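TRNA (guanine(9)-N1)-methyltransferase (Schizosaccharomyces pombe, PDB 4JWH) transfers a methyl group from S-adenosyl-L-methionine to N1 of guanosine 9 in cytoplasmic tRNA, leaving S-adenosyl-L-homocysteine. Local coordinates at residues 106-111 and 126-131; 203-208 and 263-268; 209-214 and 256-261. All blocks are in the same frame, centred on the assembly; numbering follows the deposited sequence. Where two conformers were deposited one is given.

Contact 1. Residues 106-111 and 126-131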
loop_
_atom_site.group_PDB
_atom_site.type_symbol
_atom_site.label_atom_id
_atom_site.label_comp_id
_atom_site.label_asym_id
_atom_site.label_seq_id
_atom_site.Cartn_x
_atom_site.Cartn_y
_atom_site.Cartn_z
ATOM N N ILE A 106 -6.227 -1.865 3.869
ATOM C CA ILE A 106 -5.177 -1.714 2.844
ATOM C C ILE A 106 -4.222 -2.883 2.944
ATOM O O ILE A 106 -3.723 -3.182 4.009
ATOM C CB ILE A 106 -4.428 -0.346 2.919
ATOM C CG1 ILE A 106 -5.413 0.819 2.652
ATOM C CG2 ILE A 106 -3.182 -0.348 1.961
ATOM C CD1 ILE A 106 -4.780 2.242 2.586
ATOM N N VAL A 107 -3.974 -3.542 1.824
ATOM C CA VAL A 107 -3.137 -4.745 1.791
ATOM C C VAL A 107 -1.785 -4.472 1.131
ATOM O O VAL A 107 -1.724 -4.044 -0.042
ATOM C CB VAL A 107 -3.822 -5.872 0.985
ATOM C CG1 VAL A 107 -2.929 -7.065 0.841
ATOM C CG2 VAL A 107 -5.193 -6.252 1.590
ATOM N N LEU A 108 -0.704 -4.772 1.854
ATOM C CA LEU A 108 0.589 -4.893 1.206
ATOM C C LEU A 108 0.757 -6.337 0.713
ATOM O O LEU A 108 0.823 -7.297 1.526
ATOM C CB LEU A 108 1.722 -4.442 2.132
ATOM C CG LEU A 108 1.496 -3.113 2.870
ATOM C CD1 LEU A 108 2.662 -2.741 3.771
ATOM C CD2 LEU A 108 1.110 -1.948 1.916
ATOM N N ASP A 109 0.768 -6.492 -0.619
ATOM C CA ASP A 109 0.876 -7.801 -1.242
ATOM C C ASP A 109 2.357 -8.159 -1.282
ATOM O O ASP A 109 3.101 -7.682 -2.139
ATOM C CB ASP A 109 0.283 -7.793 -2.659
ATOM C CG ASP A 109 0.535 -9.092 -3.427
ATOM O OD1 ASP A 109 0.859 -10.147 -2.823
ATOM O OD2 ASP A 109 0.354 -9.070 -4.655
ATOM N N CYS A 110 2.775 -8.999 -0.341
ATOM C CA CYS A 110 4.186 -9.306 -0.206
ATOM C C CYS A 110 4.572 -10.614 -0.879
ATOM O O CYS A 110 5.398 -11.338 -0.363
ATOM C CB CYS A 110 4.608 -9.323 1.276
ATOM S SG CYS A 110 4.358 -7.776 2.181
ATOM N N ALA A 111 4.011 -10.883 -2.047
ATOM C CA ALA A 111 4.280 -12.112 -2.786
ATOM C C ALA A 111 5.500 -12.110 -3.688
ATOM O O ALA A 111 5.713 -13.087 -4.418
ATOM C CB ALA A 111 3.026 -12.514 -3.614
ATOM N N GLN A 126 11.984 -0.971 5.117
ATOM C CA GLN A 126 11.865 0.427 5.558
ATOM C C GLN A 126 10.498 0.994 5.130
ATOM O O GLN A 126 9.803 1.648 5.896
ATOM C CB GLN A 126 13.049 1.237 4.986
ATOM C CG GLN A 126 12.887 2.762 4.929
ATOM C CD GLN A 126 14.148 3.457 4.406
ATOM O OE1 GLN A 126 14.187 3.947 3.264
ATOM N NE2 GLN A 126 15.189 3.489 5.237
ATOM N N GLN A 127 10.099 0.682 3.912
ATOM C CA GLN A 127 8.822 1.188 3.383
ATOM C C GLN A 127 7.610 0.614 4.092
ATOM O O GLN A 127 6.643 1.353 4.322
ATOM C CB GLN A 127 8.745 0.932 1.896
ATOM C CG GLN A 127 9.714 1.791 1.152
ATOM C CD GLN A 127 9.654 1.615 -0.331
ATOM O OE1 GLN A 127 8.598 1.350 -0.895
ATOM N NE2 GLN A 127 10.782 1.822 -0.991
ATOM N N VAL A 128 7.650 -0.683 4.424
ATOM C CA VAL A 128 6.561 -1.297 5.207
ATOM C C VAL A 128 6.443 -0.617 6.559
ATOM O O VAL A 128 5.344 -0.333 7.018
ATOM C CB VAL A 128 6.756 -2.830 5.423
ATOM C CG1 VAL A 128 5.803 -3.381 6.505
ATOM C CG2 VAL A 128 6.563 -3.600 4.086
ATOM N N THR A 129 7.586 -0.389 7.207
ATOM C CA THR A 129 7.621 0.324 8.499
ATOM C C THR A 129 7.034 1.746 8.375
ATOM O O THR A 129 6.257 2.178 9.231
ATOM C CB THR A 129 9.067 0.381 9.037
ATOM O OG1 THR A 129 9.579 -0.951 9.172
ATOM C CG2 THR A 129 9.151 1.118 10.387
ATOM N N ARG A 130 7.380 2.458 7.296
ATOM C CA ARG A 130 6.829 3.801 7.076
ATOM C C ARG A 130 5.311 3.755 6.896
ATOM O O ARG A 130 4.624 4.671 7.333
ATOM C CB ARG A 130 7.524 4.554 5.916
ATOM C CG ARG A 130 8.706 5.443 6.380
ATOM C CD ARG A 130 9.154 6.485 5.347
ATOM N NE ARG A 130 10.450 6.174 4.735
ATOM C CZ ARG A 130 11.085 6.993 3.897
ATOM N NH1 ARG A 130 10.553 8.165 3.584
ATOM N NH2 ARG A 130 12.251 6.649 3.373
ATOM N N CYS A 131 4.787 2.683 6.286
ATOM C CA CYS A 131 3.313 2.537 6.116
ATOM C C CYS A 131 2.651 2.424 7.492
ATOM O O CYS A 131 1.648 3.099 7.768
ATOM C CB CYS A 131 2.915 1.314 5.275
ATOM S SG CYS A 131 3.367 1.364 3.478
#

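Contact 2. Residues 203-208 and 263-268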
loop_
_atom_site.group_PDB
_atom_site.type_symbol
_atom_site.label_atom_id
_atom_site.label_comp_id
_atom_site.label_asym_id
_atom_site.label_seq_id
_atom_site.Cartn_x
_atom_site.Cartn_y
_atom_site.Cartn_z
ATOM N N LEU A 203 -11.685 6.697 -2.393
ATOM C CA LEU A 203 -11.566 5.448 -1.652
ATOM C C LEU A 203 -12.879 5.141 -0.978
ATOM O O LEU A 203 -13.394 5.944 -0.216
ATOM C CB LEU A 203 -10.416 5.482 -0.630
ATOM C CG LEU A 203 -9.062 5.937 -1.197
ATOM C CD1 LEU A 203 -8.025 6.153 -0.121
ATOM C CD2 LEU A 203 -8.553 4.943 -2.218
ATOM N N ASP A 204 -13.386 3.948 -1.262
ATOM C CA ASP A 204 -14.680 3.461 -0.815
ATOM C C ASP A 204 -14.531 2.841 0.587
ATOM O O ASP A 204 -13.697 1.965 0.784
ATOM C CB ASP A 204 -15.031 2.342 -1.790
ATOM C CG ASP A 204 -16.413 2.404 -2.307
ATOM O OD1 ASP A 204 -17.356 2.257 -1.497
ATOM O OD2 ASP A 204 -16.554 2.516 -3.554
ATOM N N GLU A 205 -15.354 3.252 1.542
ATOM C CA GLU A 205 -15.282 2.646 2.877
ATOM C C GLU A 205 -15.441 1.117 2.906
ATOM O O GLU A 205 -15.003 0.475 3.864
ATOM C CB GLU A 205 -16.248 3.314 3.892
ATOM C CG GLU A 205 -15.763 4.657 4.548
ATOM C CD GLU A 205 -14.463 4.572 5.397
ATOM O OE1 GLU A 205 -14.453 3.895 6.462
ATOM O OE2 GLU A 205 -13.443 5.230 5.019
ATOM N N ASP A 206 -16.089 0.527 1.904
ATOM C CA ASP A 206 -16.321 -0.925 1.966
ATOM C C ASP A 206 -15.312 -1.717 1.109
ATOM O O ASP A 206 -15.384 -2.962 1.030
ATOM C CB ASP A 206 -17.814 -1.310 1.716
ATOM C CG ASP A 206 -18.272 -1.004 0.297
ATOM O OD1 ASP A 206 -19.174 -1.700 -0.231
ATOM O OD2 ASP A 206 -17.704 -0.068 -0.315
ATOM N N LYS A 207 -14.320 -1.009 0.550
ATOM C CA LYS A 207 -13.355 -1.658 -0.337
ATOM C C LYS A 207 -11.988 -1.969 0.300
ATOM O O LYS A 207 -11.646 -1.516 1.407
ATOM C CB LYS A 207 -13.188 -0.843 -1.637
ATOM C CG LYS A 207 -14.519 -0.674 -2.435
ATOM C CD LYS A 207 -14.917 -1.954 -3.135
ATOM C CE LYS A 207 -16.217 -1.812 -3.883
ATOM N NZ LYS A 207 -16.169 -0.690 -4.866
ATOM N N ILE A 208 -11.199 -2.751 -0.424
ATOM C CA ILE A 208 -9.972 -3.255 0.107
ATOM C C ILE A 208 -8.965 -2.962 -0.970
ATOM O O ILE A 208 -9.104 -3.458 -2.079
ATOM C CB ILE A 208 -10.086 -4.763 0.420
ATOM C CG1 ILE A 208 -11.182 -5.001 1.478
ATOM C CG2 ILE A 208 -8.743 -5.305 0.863
ATOM C CD1 ILE A 208 -11.556 -6.467 1.645
ATOM N N LEU A 263 -3.733 10.227 3.207
ATOM C CA LEU A 263 -4.005 11.658 3.173
ATOM C C LEU A 263 -5.294 12.001 2.425
ATOM O O LEU A 263 -5.986 12.981 2.744
ATOM C CB LEU A 263 -2.806 12.432 2.637
ATOM C CG LEU A 263 -1.652 12.511 3.667
ATOM C CD1 LEU A 263 -0.391 13.181 3.079
ATOM C CD2 LEU A 263 -2.053 13.205 4.928
ATOM N N TRP A 264 -5.642 11.188 1.439
ATOM C CA TRP A 264 -6.905 11.387 0.771
ATOM C C TRP A 264 -8.052 11.177 1.761
ATOM O O TRP A 264 -9.013 11.943 1.757
ATOM C CB TRP A 264 -7.088 10.489 -0.458
ATOM C CG TRP A 264 -8.328 10.927 -1.223
ATOM C CD1 TRP A 264 -8.400 11.890 -2.177
ATOM C CD2 TRP A 264 -9.671 10.430 -1.045
ATOM N NE1 TRP A 264 -9.710 12.035 -2.617
ATOM C CE2 TRP A 264 -10.505 11.142 -1.943
ATOM C CE3 TRP A 264 -10.243 9.453 -0.214
ATOM C CZ2 TRP A 264 -11.892 10.913 -2.029
ATOM C CZ3 TRP A 264 -11.611 9.224 -0.294
ATOM C CH2 TRP A 264 -12.425 9.948 -1.201
ATOM N N LEU A 265 -7.970 10.145 2.595
ATOM C CA LEU A 265 -8.988 9.963 3.638
ATOM C C LEU A 265 -9.185 11.246 4.453
ATOM O O LEU A 265 -10.319 11.677 4.692
ATOM C CB LEU A 265 -8.652 8.778 4.537
ATOM C CG LEU A 265 -8.629 7.455 3.780
ATOM C CD1 LEU A 265 -8.159 6.326 4.673
ATOM C CD2 LEU A 265 -10.008 7.144 3.146
ATOM N N GLU A 266 -8.076 11.865 4.857
ATOM C CA GLU A 266 -8.131 13.109 5.612
ATOM C C GLU A 266 -8.691 14.288 4.809
ATOM O O GLU A 266 -9.629 14.958 5.248
ATOM C CB GLU A 266 -6.740 13.462 6.134
ATOM C CG GLU A 266 -6.728 14.824 6.803
ATOM C CD GLU A 266 -5.543 15.062 7.733
ATOM O OE1 GLU A 266 -4.820 14.106 8.088
ATOM O OE2 GLU A 266 -5.371 16.235 8.121
ATOM N N TYR A 267 -8.102 14.554 3.646
ATOM C CA TYR A 267 -8.419 15.790 2.928
ATOM C C TYR A 267 -9.561 15.609 1.936
ATOM O O TYR A 267 -10.281 16.563 1.644
ATOM C CB TYR A 267 -7.178 16.327 2.178
ATOM C CG TYR A 267 -5.956 16.606 3.028
ATOM C CD1 TYR A 267 -6.061 17.262 4.261
ATOM C CD2 TYR A 267 -4.684 16.230 2.594
ATOM C CE1 TYR A 267 -4.901 17.536 5.055
ATOM C CE2 TYR A 267 -3.529 16.497 3.373
ATOM C CZ TYR A 267 -3.651 17.135 4.599
ATOM O OH TYR A 267 -2.512 17.406 5.348
ATOM N N ARG A 268 -9.714 14.384 1.423
ATOM C CA ARG A 268 -10.619 14.090 0.286
ATOM C C ARG A 268 -10.370 14.934 -0.978
ATOM O O ARG A 268 -11.302 15.264 -1.747
ATOM C CB ARG A 268 -12.081 14.054 0.736
ATOM C CG ARG A 268 -12.358 12.889 1.700
ATOM C CD ARG A 268 -13.792 12.882 2.174
ATOM N NE ARG A 268 -14.695 12.362 1.149
ATOM C CZ ARG A 268 -15.038 11.077 1.028
ATOM N NH1 ARG A 268 -14.555 10.165 1.876
ATOM N NH2 ARG A 268 -15.862 10.699 0.046
HETATM O O HOH W 1 -13.950 6.876 2.281
#

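Contact 3. Residues 209-214 and 256-261. With SAH (S-adenosyl-L-homocysteine), chain C.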
loop_
_atom_site.group_PDB
_atom_site.type_symbol
_atom_site.label_atom_id
_atom_site.label_comp_id
_atom_site.label_asym_id
_atom_site.label_seq_id
_atom_site.Cartn_x
_atom_site.Cartn_y
_atom_site.Cartn_z
ATOM N N TYR A 209 -7.988 -2.114 -0.662
ATOM C CA TYR A 209 -7.045 -1.612 -1.694
ATOM C C TYR A 209 -5.737 -2.316 -1.541
ATOM O O TYR A 209 -5.247 -2.411 -0.443
ATOM C CB TYR A 209 -6.879 -0.075 -1.585
ATOM C CG TYR A 209 -8.200 0.560 -1.917
ATOM C CD1 TYR A 209 -8.612 0.669 -3.246
ATOM C CD2 TYR A 209 -9.083 0.946 -0.905
ATOM C CE1 TYR A 209 -9.865 1.218 -3.569
ATOM C CE2 TYR A 209 -10.336 1.475 -1.214
ATOM C CZ TYR A 209 -10.716 1.597 -2.550
ATOM O OH TYR A 209 -11.936 2.122 -2.880
ATOM N N ILE A 210 -5.187 -2.834 -2.635
ATOM C CA ILE A 210 -3.931 -3.583 -2.575
ATOM C C ILE A 210 -2.789 -2.753 -3.148
ATOM O O ILE A 210 -2.923 -2.184 -4.222
ATOM C CB ILE A 210 -4.010 -4.913 -3.346
ATOM C CG1 ILE A 210 -5.215 -5.754 -2.862
ATOM C CG2 ILE A 210 -2.716 -5.743 -3.171
ATOM C CD1 ILE A 210 -5.690 -6.754 -3.921
ATOM N N ILE A 211 -1.671 -2.711 -2.427
ATOM C CA ILE A 211 -0.399 -2.157 -2.931
ATOM C C ILE A 211 0.584 -3.312 -3.142
ATOM O O ILE A 211 0.762 -4.153 -2.239
ATOM C CB ILE A 211 0.203 -1.126 -1.943
ATOM C CG1 ILE A 211 -0.849 -0.046 -1.596
ATOM C CG2 ILE A 211 1.503 -0.522 -2.518
ATOM C CD1 ILE A 211 -0.484 0.869 -0.432
ATOM N N GLY A 212 1.203 -3.381 -4.328
ATOM C CA GLY A 212 2.314 -4.330 -4.544
ATOM C C GLY A 212 3.523 -4.059 -3.660
ATOM O O GLY A 212 4.123 -2.986 -3.726
ATOM N N ALA A 213 3.903 -5.018 -2.820
ATOM C CA ALA A 213 5.051 -4.783 -1.935
ATOM C C ALA A 213 6.301 -5.218 -2.686
ATOM O O ALA A 213 6.772 -6.354 -2.550
ATOM C CB ALA A 213 4.913 -5.521 -0.590
ATOM N N ILE A 214 6.816 -4.299 -3.495
ATOM C CA ILE A 214 8.000 -4.558 -4.302
ATOM C C ILE A 214 8.764 -3.266 -4.631
ATOM O O ILE A 214 8.177 -2.228 -4.924
ATOM C CB ILE A 214 7.640 -5.344 -5.615
ATOM C CG1 ILE A 214 8.926 -5.770 -6.370
ATOM C CG2 ILE A 214 6.648 -4.556 -6.493
ATOM C CD1 ILE A 214 8.699 -6.669 -7.561
ATOM N N GLN A 256 4.965 5.801 -0.470
ATOM C CA GLN A 256 4.386 7.025 -1.062
ATOM C C GLN A 256 2.908 6.815 -1.411
ATOM O O GLN A 256 2.053 7.675 -1.168
ATOM C CB GLN A 256 5.173 7.484 -2.294
ATOM C CG GLN A 256 6.484 8.201 -1.939
ATOM C CD GLN A 256 7.315 8.528 -3.166
ATOM O OE1 GLN A 256 7.333 7.764 -4.132
ATOM N NE2 GLN A 256 8.013 9.674 -3.133
ATOM N N VAL A 257 2.605 5.658 -1.969
ATOM C CA VAL A 257 1.232 5.354 -2.374
ATOM C C VAL A 257 0.383 5.238 -1.119
ATOM O O VAL A 257 -0.675 5.832 -1.020
ATOM C CB VAL A 257 1.198 4.018 -3.168
ATOM C CG1 VAL A 257 -0.242 3.526 -3.336
ATOM C CG2 VAL A 257 1.853 4.237 -4.534
ATOM N N PHE A 258 0.873 4.495 -0.133
ATOM C CA PHE A 258 0.140 4.386 1.142
ATOM C C PHE A 258 -0.162 5.756 1.745
ATOM O O PHE A 258 -1.304 6.048 2.135
ATOM C CB PHE A 258 0.865 3.530 2.186
ATOM C CG PHE A 258 0.082 3.401 3.455
ATOM C CD1 PHE A 258 -0.856 2.391 3.591
ATOM C CD2 PHE A 258 0.204 4.347 4.465
ATOM C CE1 PHE A 258 -1.651 2.291 4.762
ATOM C CE2 PHE A 258 -0.592 4.275 5.616
ATOM C CZ PHE A 258 -1.522 3.233 5.747
ATOM N N GLU A 259 0.880 6.585 1.859
ATOM C CA GLU A 259 0.755 7.917 2.423
ATOM C C GLU A 259 -0.262 8.766 1.654
ATOM O O GLU A 259 -1.056 9.536 2.248
ATOM C CB GLU A 259 2.133 8.604 2.447
ATOM C CG GLU A 259 3.130 8.001 3.450
ATOM C CD GLU A 259 4.570 8.418 3.127
ATOM O OE1 GLU A 259 5.500 7.882 3.739
ATOM O OE2 GLU A 259 4.768 9.263 2.205
ATOM N N ILE A 260 -0.242 8.652 0.324
ATOM C CA ILE A 260 -1.203 9.399 -0.483
ATOM C C ILE A 260 -2.649 8.944 -0.196
ATOM O O ILE A 260 -3.533 9.777 -0.015
ATOM C CB ILE A 260 -0.856 9.309 -1.983
ATOM C CG1 ILE A 260 0.370 10.205 -2.310
ATOM C CG2 ILE A 260 -2.096 9.599 -2.895
ATOM C CD1 ILE A 260 1.023 9.702 -3.604
ATOM N N LEU A 261 -2.878 7.633 -0.145
ATOM C CA LEU A 261 -4.215 7.094 0.169
ATOM C C LEU A 261 -4.694 7.616 1.507
ATOM O O LEU A 261 -5.821 8.084 1.623
ATOM C CB LEU A 261 -4.216 5.568 0.181
ATOM C CG LEU A 261 -3.752 4.898 -1.125
ATOM C CD1 LEU A 261 -3.715 3.371 -0.898
ATOM C CD2 LEU A 261 -4.730 5.258 -2.257
HETATM N N SAH C . 6.463 -2.783 -11.616
HETATM C CA SAH C . 5.836 -2.850 -10.304
HETATM C CB SAH C . 6.447 -1.691 -9.473
HETATM C CG SAH C . 5.432 -1.030 -8.637
HETATM S SD SAH C . 5.739 0.214 -7.444
HETATM C C SAH C . 4.337 -3.002 -10.525
HETATM O O SAH C . 3.466 -2.576 -9.827
HETATM O OXT SAH C . 3.951 -3.661 -11.444
HETATM C "C5'" SAH C . 4.997 -0.487 -6.026
HETATM C "C4'" SAH C . 3.482 -0.389 -5.883
HETATM O "O4'" SAH C . 3.035 0.918 -5.693
HETATM C "C3'" SAH C . 2.632 -0.944 -7.032
HETATM O "O3'" SAH C . 2.499 -2.334 -6.986
HETATM C "C2'" SAH C . 1.335 -0.226 -6.890
HETATM O "O2'" SAH C . 0.547 -0.932 -5.986
HETATM C "C1'" SAH C . 1.800 1.090 -6.325
HETATM N N9 SAH C . 1.833 2.175 -7.320
HETATM C C8 SAH C . 2.884 2.844 -7.701
HETATM N N7 SAH C . 2.592 3.799 -8.544
HETATM C C5 SAH C . 1.303 3.776 -8.691
HETATM C C6 SAH C . 0.303 4.525 -9.454
HETATM N N6 SAH C . 0.668 5.506 -10.238
HETATM N N1 SAH C . -0.955 4.178 -9.331
HETATM C C2 SAH C . -1.328 3.188 -8.540
HETATM N N3 SAH C . -0.494 2.462 -7.840
HETATM C C4 SAH C . 0.811 2.703 -7.864
#

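Contact 1. Residues 106-111 and 126-131
Leu108 meets Val128 and Cys131 through methyl groups and a thiol, with no ring or amide at the point of contact; the flat groups of the two segments lie elsewhere. On the exposed side of the helix, Gln126 CD sits at the edge of the Arg130 guanidinium and in its plane. Arg130 was modelled in two conformers, so the weak bond from its NH2 to Gln126 OE1 is doubtful. On the strand, the buried carboxylate of Asp109 uses both oxygens. Ala111 N gives OD1 of Asp109 a weak hydrogen bond of 3.3 Å, while OD2 takes a salt bridge from Lys227 and a hydrogen bond from the hydroxyl of Tyr191.

The contact itself rests on one branch of Leu108. Its CB points at the helix, CG stands beside the backbone N, anti to the carbonyl carbon (chi1 -47°), and the extended second torsion then carries CD1 on to the helix. There Leu108 CD1 lies 4.0 Å from CG2 of Val128, the two side chains crossing obliquely. One turn further along, SG of Cys131 is 4.2 Å from the same CD1, so a single methyl touches both residues. A leucine suits the strand because its branch, one carbon further out than a valine's, puts a methyl against the helix side chains, the CA atoms of Leu108 and Val128 being 8.0 Å apart. Valine and cysteine suit the helix because both are short and largely apolar.

This is packing within the beta-alpha-beta unit of strand 105-109, helix 118-137 and strand 143-147. Leu108 also touches Ile211 on strand 208-212 and Leu144 on strand 143-147, the two strands flanking its own, while Cys131 reaches Leu144 and Phe258 of helix 254-267.

Contact 2. Residues 203-208 and 263-268
The loop leading into strand 208-212 packs against the last turn of helix 254-267, where Leu203 lies over the indole of Trp264 and beside Leu265. The indole is covered on both faces. Leu203 N approaches one face, 3.3 Å from CZ3 of Trp264, and CA of Arg268 lies 3.6 Å above the plane on the opposite face, offset toward the rim of the Trp264 ring. In Trp264, CG lies opposite the backbone N (chi1 -171°), which swings the six-membered ring against Leu203.

The leucine and the indole run antiparallel alongside one another, CG of Leu203 3.8 Å from CE3 of Trp264. Against Leu265 the approach is at about a right angle, Leu203 CD1 standing 3.9 Å from Leu265 CD2. The broad indole gives the Leu203 backbone and side chain a flat apolar surface, and the two leucines pack their methyls together beside it.

The setting is the SPOUT-type methyltransferase domain, near its cofactor pocket. Leu203 is about 6 Å, side chain to side chain, from the S-adenosyl-L-methionine-binding residues Leu192 and Leu238, but its side chain stands about 10 Å from the bound S-adenosyl-L-homocysteine.

Polar groups line the outer margin. One water donates to Leu203 O at 2.7 Å and to Glu205 OE2, and weakly accepts from Arg268 NH1. Glu205 is held more firmly elsewhere, by the hydroxyl of Ser102 and the backbone N of Ser103. Arg268, the first residue to leave the helix and of positive phi (55°), turns the face of its guanidinium to the indole, CH2 of Trp264 lying 3.6 Å from that plane and over its centre. NH2 of Arg268 forms a salt bridge with Glu202, while Trp270 stacks on Trp264.

Contact 3. Residues 209-214 and 256-261
Ile211 and Val257 lie alongside each other, pointing opposite ways, and each divides its branches between protein and cofactor. Ile211 sends its longer arm to the helix: CG1 stands beside the backbone N (chi1 -53°) and the arm runs on extended to CD1. That methyl sits 3.9 Å from CG1 of Val257, 4.0 Å from CB of Phe258 and 4.1 Å from CD1 of Leu261. It meets the Phe258 ring at its edge, near the ring plane, rather than over a face.

The other branches turn to S-adenosyl-L-homocysteine. CG2 of Ile211 is 3.6 Å from the ribose O2', and CG2 of Val257 lies 3.5 Å from N9 of the adenine. Beta-branched residues suit both places, since each must offer two methyls in different directions. Next along the strand, Gly212 N donates a hydrogen bond of 3.0 Å to O2' of the ligand, with an angle of 154° at the hydrogen. A beta carbon on Gly212 would come to about 2.2 Å from the ligand O3', which probably explains why the residue has no side chain.

Replacing Ile211 by an alanine would probably leave Val257, Phe258 and Leu261 without their shared methyl partner and open a gap beside the ribose. The pocket is completed by, among others, Leu192, Leu238, Lys250 and the proton acceptor Asp216, all hydrogen-bonded to the bound S-adenosyl-L-homocysteine.

Strand 209-212 and helix 256-261 run nearly antiparallel, at 156°, their axes 9.8 Å apart. Strand 208-212 lies between strands 105-109 and 189-192 in the parallel sheet. The helix lies along one face of the sheet, Phe258 and Leu261 touching Ile106 and Leu261 also Leu192, while Phe258 reaches Cys131 on helix 118-137.

In the fold
Contacts 1 and 3 are core packing on neighbouring strands, 105-109 and 208-212, centres about 7 Å apart; backbone bonds between Val107 and both Tyr209 and Ile211 join them. Each sets a strand against a helix by apolar packing, with a cysteine sulfur in contact 1, but contact 3 also lines the cofactor pocket and adds a hydrogen bond to the ribose. Contact 2 shares helix 254-267 with contact 3 and lies farther out, about 13 Å from the chain centre. It too is buried at heart, yet pairs a loop with a helix end and rests on an indole, with charged groups and a water at its margin. Tyr209 ties the two together, its OH bonded to Asp204 N.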